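Putative fimbrium tip subunit Fim1C (Bacteroides ovatus, PDB 4EPS) is probably a component of the fimbrium tip, part of the filamentous surface appendages that mediate cell adhesion and biofilm formation. Local coordinates at residues Thr426-Leu440 against Lys498-Phe510. Sequence-based numbering, arbitrary orientation.
Sequences TTGWYVPSSGELVAL and KTNTYTYRFFLGF
Phe507 and Tyr430 illustrate how a single antiparallel bridge can be combined with side-chain packing of a loop and a short helix on a strand. Their backbones form a hydrogen-bonded pair, Tyr430 N to Phe507 O at 2.8 Å and Phe507 N to Tyr430 O at 2.9 Å. Phe507 is the most extensively covered residue of the contact: Pro432 CB sits over the centre of one ring face, 3.7 Å from the centroid, while Leu440 CD2 meets Phe507 CZ at 3.7 Å and Glu436 CB touches Phe507 CE2. With CG between its backbone N and carbonyl carbon (chi1 58°), Tyr430 folds back over the strand, laying a ring face on Phe507 CB and O. Its hydroxyl donates to Glu436 OE2 (2.8 Å) on the syn side; Glu436 OE1 accepts from Ser433 N in the capping box that starts helix 434-438, and Glu436 N returns a weak bond to Ser433 OG. A leucine in place of Tyr430 would probably leave Glu436 OE2 without this donor and Phe507 CB less well covered. Toward the C-terminus, Leu508 CD2 lies over the six-membered ring of Trp429. The Thr427 end is more open to solvent, and polar bonds carry it: Gly509 N points almost straight at Thr427 OG1 (2.8 Å, 175°), which donates to Gly428 O, and Thr427 N bonds Gly509 O (3.1 Å). Atoms still lie close here, since Gly509 has no side chain to meet Thr427 CG2. Strand 502-509 runs between strands 334-338 and 342-344; helix 408-419 packs on Trp429 and Phe506, and strand 469-474 adjoins helix 434-438.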
ATOM      1  N   THR A 426      21.576   0.192   9.841  1.00 22.68           N
ATOM      2  CA  THR A 426      21.722  -1.241   9.502  1.00 21.13           C
ATOM      3  C   THR A 426      22.776  -1.935  10.370  1.00 25.68           C
ATOM      4  O   THR A 426      23.473  -1.297  11.160  1.00 23.63           O
ATOM      5  CB  THR A 426      22.095  -1.403   8.001  1.00 20.55           C
ATOM      6  OG1 THR A 426      23.458  -0.995   7.782  1.00 21.58           O
ATOM      7  CG2 THR A 426      21.123  -0.675   7.072  1.00 23.22           C
ATOM      8  N   THR A 427      22.941  -3.266  10.161  1.00 21.27           N
ATOM      9  CA  THR A 427      23.942  -4.046  10.876  1.00 21.39           C
ATOM     10  C   THR A 427      25.359  -3.696  10.448  1.00 25.83           C
ATOM     11  O   THR A 427      26.308  -4.027  11.152  1.00 26.55           O
ATOM     12  CB  THR A 427      23.732  -5.564  10.552  1.00 23.61           C
ATOM     13  OG1 THR A 427      23.895  -5.762   9.138  1.00 21.09           O
ATOM     14  CG2 THR A 427      22.386  -6.099  11.003  1.00 22.91           C
ATOM     15  N   GLY A 428      25.497  -3.159   9.242  1.00 22.83           N
ATOM     16  CA  GLY A 428      26.779  -3.027   8.579  1.00 22.64           C
ATOM     17  C   GLY A 428      26.987  -4.326   7.791  1.00 23.85           C
ATOM     18  O   GLY A 428      26.230  -5.296   7.958  1.00 21.58           O
ATOM     19  N   TRP A 429      27.978  -4.353   6.916  1.00 22.09           N
ATOM     20  CA  TRP A 429      28.253  -5.504   6.047  1.00 22.22           C
ATOM     21  C   TRP A 429      28.907  -6.689   6.799  1.00 25.07           C
ATOM     22  O   TRP A 429      29.821  -6.492   7.616  1.00 25.22           O
ATOM     23  CB  TRP A 429      29.185  -5.092   4.887  1.00 20.82           C
ATOM     24  CG  TRP A 429      28.607  -4.075   3.931  1.00 21.39           C
ATOM     25  CD1 TRP A 429      29.098  -2.821   3.671  1.00 23.89           C
ATOM     26  CD2 TRP A 429      27.467  -4.246   3.068  1.00 20.53           C
ATOM     27  NE1 TRP A 429      28.337  -2.208   2.705  1.00 22.35           N
ATOM     28  CE2 TRP A 429      27.324  -3.054   2.321  1.00 23.82           C
ATOM     29  CE3 TRP A 429      26.559  -5.302   2.842  1.00 21.58           C
ATOM     30  CZ2 TRP A 429      26.314  -2.885   1.368  1.00 23.42           C
ATOM     31  CZ3 TRP A 429      25.544  -5.126   1.912  1.00 23.13           C
ATOM     32  CH2 TRP A 429      25.432  -3.935   1.177  1.00 23.38           C
ATOM     33  N   TYR A 430      28.498  -7.912   6.454  1.00 20.05           N
ATOM     34  CA  TYR A 430      29.120  -9.122   7.010  1.00 19.73           C
ATOM     35  C   TYR A 430      29.128 -10.234   5.947  1.00 21.64           C
ATOM     36  O   TYR A 430      28.330 -10.202   5.015  1.00 20.73           O
ATOM     37  CB  TYR A 430      28.425  -9.602   8.307  1.00 21.12           C
ATOM     38  CG  TYR A 430      26.949  -9.901   8.145  1.00 21.79           C
ATOM     39  CD1 TYR A 430      26.511 -11.151   7.684  1.00 21.71           C
ATOM     40  CD2 TYR A 430      25.991  -8.915   8.369  1.00 22.53           C
ATOM     41  CE1 TYR A 430      25.156 -11.405   7.468  1.00 21.73           C
ATOM     42  CE2 TYR A 430      24.635  -9.170   8.183  1.00 22.74           C
ATOM     43  CZ  TYR A 430      24.225 -10.413   7.726  1.00 26.17           C
ATOM     44  OH  TYR A 430      22.890 -10.652   7.566  1.00 24.61           O
ATOM     45  N   VAL A 431      29.998 -11.236   6.119  1.00 19.42           N
ATOM     46  CA  VAL A 431      30.031 -12.405   5.214  1.00 18.96           C
ATOM     47  C   VAL A 431      28.825 -13.267   5.596  1.00 22.21           C
ATOM     48  O   VAL A 431      28.711 -13.677   6.756  1.00 21.38           O
ATOM     49  CB  VAL A 431      31.363 -13.198   5.277  1.00 22.20           C
ATOM     50  CG1 VAL A 431      31.295 -14.459   4.411  1.00 21.48           C
ATOM     51  CG2 VAL A 431      32.561 -12.323   4.853  1.00 23.49           C
ATOM     52  N   PRO A 432      27.898 -13.545   4.660  1.00 20.08           N
ATOM     53  CA  PRO A 432      26.708 -14.321   5.036  1.00 18.82           C
ATOM     54  C   PRO A 432      27.055 -15.711   5.530  1.00 21.90           C
ATOM     55  O   PRO A 432      28.047 -16.286   5.088  1.00 20.42           O
ATOM     56  CB  PRO A 432      25.900 -14.403   3.714  1.00 19.78           C
ATOM     57  CG  PRO A 432      26.951 -14.198   2.621  1.00 22.28           C
ATOM     58  CD  PRO A 432      27.869 -13.164   3.229  1.00 20.60           C
ATOM     59  N   SER A 433      26.232 -16.258   6.439  1.00 19.23           N
ATOM     60  CA  SER A 433      26.359 -17.668   6.836  1.00 19.16           C
ATOM     61  C   SER A 433      26.016 -18.502   5.608  1.00 21.08           C
ATOM     62  O   SER A 433      25.362 -17.990   4.675  1.00 20.38           O
ATOM     63  CB  SER A 433      25.385 -17.998   7.972  1.00 22.04           C
ATOM     64  OG  SER A 433      24.060 -17.665   7.566  1.00 22.83           O
ATOM     65  N   SER A 434      26.335 -19.789   5.640  1.00 19.70           N
ATOM     66  CA  SER A 434      26.006 -20.687   4.524  1.00 19.57           C
ATOM     67  C   SER A 434      24.480 -20.743   4.348  1.00 23.52           C
ATOM     68  O   SER A 434      23.999 -20.804   3.218  1.00 22.31           O
ATOM     69  CB  SER A 434      26.609 -22.072   4.760  1.00 21.39           C
ATOM     70  OG  SER A 434      26.185 -22.585   6.013  1.00 23.10           O
ATOM     71  N   GLY A 435      23.734 -20.615   5.446  1.00 21.76           N
ATOM     72  CA  GLY A 435      22.268 -20.655   5.380  1.00 21.72           C
ATOM     73  C   GLY A 435      21.696 -19.484   4.610  1.00 23.24           C
ATOM     74  O   GLY A 435      20.772 -19.640   3.799  1.00 22.21           O
ATOM     75  N   GLU A 436      22.246 -18.286   4.850  1.00 19.74           N
ATOM     76  CA  GLU A 436      21.805 -17.086   4.139  1.00 18.77           C
ATOM     77  C   GLU A 436      22.086 -17.212   2.619  1.00 23.68           C
ATOM     78  O   GLU A 436      21.246 -16.816   1.800  1.00 23.15           O
ATOM     79  CB  GLU A 436      22.500 -15.848   4.709  1.00 19.42           C
ATOM     80  CG  GLU A 436      21.814 -15.394   5.988  1.00 24.10           C
ATOM     81  CD  GLU A 436      22.669 -14.456   6.814  1.00 37.14           C
ATOM     82  OE1 GLU A 436      23.783 -14.862   7.215  1.00 25.86           O
ATOM     83  OE2 GLU A 436      22.226 -13.309   7.051  1.00 31.59           O
ATOM     84  N   LEU A 437      23.266 -17.743   2.252  1.00 20.18           N
ATOM     85  CA  LEU A 437      23.619 -17.924   0.830  1.00 20.09           C
ATOM     86  C   LEU A 437      22.738 -18.951   0.155  1.00 21.48           C
ATOM     87  O   LEU A 437      22.290 -18.713  -0.963  1.00 21.04           O
ATOM     88  CB  LEU A 437      25.086 -18.352   0.662  1.00 20.10           C
ATOM     89  CG  LEU A 437      26.113 -17.223   0.887  1.00 23.77           C
ATOM     90  CD1 LEU A 437      27.503 -17.827   1.175  1.00 24.12           C
ATOM     91  CD2 LEU A 437      26.124 -16.229  -0.300  1.00 26.64           C
ATOM     92  N   VAL A 438      22.475 -20.079   0.815  1.00 21.23           N
ATOM     93  CA  VAL A 438      21.642 -21.137   0.220  1.00 21.88           C
ATOM     94  C   VAL A 438      20.229 -20.598  -0.090  1.00 25.39           C
ATOM     95  O   VAL A 438      19.679 -20.900  -1.161  1.00 24.09           O
ATOM     96  CB  VAL A 438      21.632 -22.386   1.138  1.00 25.40           C
ATOM     97  CG1 VAL A 438      20.480 -23.347   0.799  1.00 26.76           C
ATOM     98  CG2 VAL A 438      22.974 -23.108   1.037  1.00 24.57           C
ATOM     99  N   ALA A 439      19.708 -19.711   0.772  1.00 23.11           N
ATOM    100  CA  ALA A 439      18.362 -19.135   0.610  1.00 23.82           C
ATOM    101  C   ALA A 439      18.244 -18.139  -0.564  1.00 28.48           C
ATOM    102  O   ALA A 439      17.122 -17.790  -0.937  1.00 30.67           O
ATOM    103  CB  ALA A 439      17.913 -18.476   1.913  1.00 25.09           C
ATOM    104  N   LEU A 440      19.367 -17.687  -1.160  1.00 22.69           N
ATOM    105  CA  LEU A 440      19.338 -16.824  -2.348  1.00 21.76           C
ATOM    106  C   LEU A 440      18.753 -17.540  -3.576  1.00 26.28           C
ATOM    107  O   LEU A 440      18.308 -16.887  -4.517  1.00 26.91           O
ATOM    108  CB  LEU A 440      20.745 -16.327  -2.703  1.00 21.11           C
ATOM    109  CG  LEU A 440      21.391 -15.384  -1.664  1.00 24.82           C
ATOM    110  CD1 LEU A 440      22.781 -14.990  -2.105  1.00 23.40           C
ATOM    111  CD2 LEU A 440      20.559 -14.106  -1.497  1.00 27.18           C
ATOM    112  N   LYS A 498      40.496 -22.439   3.768  1.00 28.30           N
ATOM    113  CA  LYS A 498      40.557 -21.009   4.121  1.00 28.24           C
ATOM    114  C   LYS A 498      41.561 -20.208   3.269  1.00 33.02           C
ATOM    115  O   LYS A 498      41.361 -19.010   3.070  1.00 30.94           O
ATOM    116  CB  LYS A 498      40.889 -20.861   5.606  1.00 29.12           C
ATOM    117  CG  LYS A 498      39.705 -21.215   6.507  1.00 31.44           C
ATOM    118  CD  LYS A 498      40.126 -21.416   7.966  1.00 29.82           C
ATOM    119  CE  LYS A 498      38.960 -21.885   8.798  1.00 33.78           C
ATOM    120  NZ  LYS A 498      39.232 -21.768  10.254  1.00 33.19           N
ATOM    121  N   THR A 499      42.603 -20.890   2.749  1.00 30.01           N
ATOM    122  CA  THR A 499      43.684 -20.330   1.927  1.00 30.54           C
ATOM    123  C   THR A 499      43.383 -20.469   0.420  1.00 34.22           C
ATOM    124  O   THR A 499      44.160 -19.977  -0.402  1.00 34.55           O
ATOM    125  CB  THR A 499      45.016 -20.996   2.299  1.00 32.95           C
ATOM    126  OG1 THR A 499      44.865 -22.401   2.090  1.00 33.85           O
ATOM    127  CG2 THR A 499      45.411 -20.719   3.735  1.00 33.36           C
ATOM    128  N   ASN A 500      42.235 -21.083   0.051  1.00 29.37           N
ATOM    129  CA  ASN A 500      41.820 -21.136  -1.350  1.00 28.56           C
ATOM    130  C   ASN A 500      41.223 -19.773  -1.748  1.00 30.21           C
ATOM    131  O   ASN A 500      41.106 -18.898  -0.902  1.00 29.37           O
ATOM    132  CB  ASN A 500      40.827 -22.274  -1.601  1.00 29.12           C
ATOM    133  CG  ASN A 500      41.489 -23.606  -1.821  1.00 40.28           C
ATOM    134  OD1 ASN A 500      42.702 -23.722  -1.801  1.00 35.29           O
ATOM    135  ND2 ASN A 500      40.707 -24.626  -2.037  1.00 31.26           N
ATOM    136  N   THR A 501      40.863 -19.594  -3.020  1.00 28.64           N
ATOM    137  CA  THR A 501      40.274 -18.349  -3.518  1.00 28.50           C
ATOM    138  C   THR A 501      38.850 -18.608  -3.964  1.00 30.30           C
ATOM    139  O   THR A 501      38.641 -19.402  -4.881  1.00 30.82           O
ATOM    140  CB  THR A 501      41.128 -17.772  -4.674  1.00 37.46           C
ATOM    141  OG1 THR A 501      42.423 -17.447  -4.170  1.00 36.31           O
ATOM    142  CG2 THR A 501      40.503 -16.516  -5.294  1.00 33.77           C
ATOM    143  N   TYR A 502      37.876 -17.946  -3.319  1.00 24.39           N
ATOM    144  CA  TYR A 502      36.470 -18.054  -3.708  1.00 22.60           C
ATOM    145  C   TYR A 502      35.858 -16.638  -3.787  1.00 24.28           C
ATOM    146  O   TYR A 502      36.550 -15.645  -3.547  1.00 24.23           O
ATOM    147  CB  TYR A 502      35.664 -18.973  -2.769  1.00 23.23           C
ATOM    148  CG  TYR A 502      36.234 -20.368  -2.615  1.00 24.85           C
ATOM    149  CD1 TYR A 502      36.188 -21.289  -3.666  1.00 26.53           C
ATOM    150  CD2 TYR A 502      36.851 -20.761  -1.435  1.00 26.11           C
ATOM    151  CE1 TYR A 502      36.687 -22.590  -3.512  1.00 28.22           C
ATOM    152  CE2 TYR A 502      37.376 -22.049  -1.279  1.00 27.52           C
ATOM    153  CZ  TYR A 502      37.313 -22.948  -2.328  1.00 33.15           C
ATOM    154  OH  TYR A 502      37.856 -24.204  -2.149  1.00 38.69           O
ATOM    155  N   THR A 503      34.569 -16.560  -4.116  1.00 20.60           N
ATOM    156  CA  THR A 503      33.895 -15.277  -4.340  1.00 19.75           C
ATOM    157  C   THR A 503      33.227 -14.760  -3.098  1.00 24.35           C
ATOM    158  O   THR A 503      32.538 -15.503  -2.385  1.00 22.56           O
ATOM    159  CB  THR A 503      32.866 -15.418  -5.478  1.00 23.96           C
ATOM    160  OG1 THR A 503      33.565 -15.863  -6.634  1.00 23.92           O
ATOM    161  CG2 THR A 503      32.166 -14.094  -5.812  1.00 21.62           C
ATOM    162  N   TYR A 504      33.387 -13.460  -2.880  1.00 22.51           N
ATOM    163  CA  TYR A 504      32.702 -12.744  -1.814  1.00 21.75           C
ATOM    164  C   TYR A 504      31.466 -12.001  -2.302  1.00 24.33           C
ATOM    165  O   TYR A 504      31.518 -11.289  -3.304  1.00 22.88           O
ATOM    166  CB  TYR A 504      33.635 -11.675  -1.219  1.00 22.68           C
ATOM    167  CG  TYR A 504      34.677 -12.212  -0.271  1.00 24.76           C
ATOM    168  CD1 TYR A 504      34.382 -12.411   1.073  1.00 27.08           C
ATOM    169  CD2 TYR A 504      35.984 -12.446  -0.699  1.00 25.52           C
ATOM    170  CE1 TYR A 504      35.349 -12.865   1.966  1.00 28.04           C
ATOM    171  CE2 TYR A 504      36.957 -12.912   0.183  1.00 27.03           C
ATOM    172  CZ  TYR A 504      36.638 -13.102   1.517  1.00 28.84           C
ATOM    173  OH  TYR A 504      37.578 -13.548   2.400  1.00 28.75           O
ATOM    174  N   ARG A 505      30.399 -12.097  -1.528  1.00 20.27           N
ATOM    175  CA  ARG A 505      29.215 -11.226  -1.560  1.00 20.87           C
ATOM    176  C   ARG A 505      28.945 -10.883  -0.096  1.00 25.44           C
ATOM    177  O   ARG A 505      29.054 -11.770   0.749  1.00 27.41           O
ATOM    178  CB  ARG A 505      27.992 -11.900  -2.208  1.00 21.04           C
ATOM    179  CG  ARG A 505      28.035 -11.953  -3.731  1.00 23.65           C
ATOM    180  CD  ARG A 505      27.619 -10.615  -4.347  1.00 23.83           C
ATOM    181  NE  ARG A 505      27.778 -10.666  -5.800  1.00 25.04           N
ATOM    182  CZ  ARG A 505      27.381  -9.717  -6.636  1.00 29.19           C
ATOM    183  NH1 ARG A 505      26.795  -8.613  -6.173  1.00 21.68           N
ATOM    184  NH2 ARG A 505      27.607  -9.836  -7.934  1.00 23.87           N
ATOM    185  N   PHE A 506      28.712  -9.623   0.223  1.00 22.23           N
ATOM    186  CA  PHE A 506      28.419  -9.245   1.601  1.00 20.66           C
ATOM    187  C   PHE A 506      26.937  -9.025   1.755  1.00 22.07           C
ATOM    188  O   PHE A 506      26.237  -8.699   0.792  1.00 20.95           O
ATOM    189  CB  PHE A 506      29.207  -7.979   2.008  1.00 21.01           C
ATOM    190  CG  PHE A 506      30.665  -8.317   2.220  1.00 22.11           C
ATOM    191  CD1 PHE A 506      31.563  -8.316   1.148  1.00 25.05           C
ATOM    192  CD2 PHE A 506      31.139  -8.662   3.483  1.00 23.44           C
ATOM    193  CE1 PHE A 506      32.908  -8.682   1.337  1.00 26.55           C
ATOM    194  CE2 PHE A 506      32.486  -9.016   3.671  1.00 26.20           C
ATOM    195  CZ  PHE A 506      33.350  -9.060   2.591  1.00 24.77           C
ATOM    196  N   PHE A 507      26.466  -9.213   2.973  1.00 19.63           N
ATOM    197  CA  PHE A 507      25.090  -8.975   3.368  1.00 18.29           C
ATOM    198  C   PHE A 507      25.014  -7.920   4.474  1.00 20.48           C
ATOM    199  O   PHE A 507      25.963  -7.767   5.237  1.00 19.91           O
ATOM    200  CB  PHE A 507      24.492 -10.257   3.954  1.00 19.69           C
ATOM    201  CG  PHE A 507      23.849 -11.237   2.996  1.00 20.56           C
ATOM    202  CD1 PHE A 507      24.456 -11.544   1.779  1.00 22.43           C
ATOM    203  CD2 PHE A 507      22.723 -11.960   3.379  1.00 22.26           C
ATOM    204  CE1 PHE A 507      23.914 -12.524   0.929  1.00 23.61           C
ATOM    205  CE2 PHE A 507      22.169 -12.934   2.533  1.00 25.48           C
ATOM    206  CZ  PHE A 507      22.782 -13.223   1.326  1.00 23.85           C
ATOM    207  N   LEU A 508      23.847  -7.299   4.626  1.00 18.92           N
ATOM    208  CA  LEU A 508      23.550  -6.449   5.782  1.00 18.18           C
ATOM    209  C   LEU A 508      22.104  -6.702   6.158  1.00 20.64           C
ATOM    210  O   LEU A 508      21.327  -7.141   5.309  1.00 19.29           O
ATOM    211  CB  LEU A 508      23.871  -4.951   5.546  1.00 17.91           C
ATOM    212  CG  LEU A 508      23.106  -4.127   4.489  1.00 20.56           C
ATOM    213  CD1 LEU A 508      21.629  -3.868   4.902  1.00 20.55           C
ATOM    214  CD2 LEU A 508      23.806  -2.773   4.308  1.00 22.36           C
ATOM    215  N   GLY A 509      21.762  -6.470   7.413  1.00 18.59           N
ATOM    216  CA  GLY A 509      20.384  -6.563   7.885  1.00 19.44           C
ATOM    217  C   GLY A 509      19.857  -5.146   8.063  1.00 22.44           C
ATOM    218  O   GLY A 509      20.615  -4.255   8.453  1.00 20.22           O
ATOM    219  N   PHE A 510      18.572  -4.922   7.754  1.00 20.46           N
ATOM    220  CA  PHE A 510      17.916  -3.594   7.913  1.00 19.74           C
ATOM    221  C   PHE A 510      16.487  -3.753   8.472  1.00 28.27           C
ATOM    222  O   PHE A 510      15.989  -4.906   8.520  1.00 28.83           O
ATOM    223  CB  PHE A 510      17.897  -2.827   6.569  1.00 19.67           C
ATOM    224  CG  PHE A 510      16.928  -3.360   5.528  1.00 19.48           C
ATOM    225  CD1 PHE A 510      17.236  -4.501   4.779  1.00 21.24           C
ATOM    226  CD2 PHE A 510      15.710  -2.723   5.296  1.00 20.10           C
ATOM    227  CE1 PHE A 510      16.343  -5.004   3.825  1.00 20.91           C
ATOM    228  CE2 PHE A 510      14.815  -3.217   4.321  1.00 22.45           C
ATOM    229  CZ  PHE A 510      15.133  -4.361   3.606  1.00 20.65           C
ATOM    230  OXT PHE A 510      15.870  -2.731   8.885  1.00 27.71           O
TER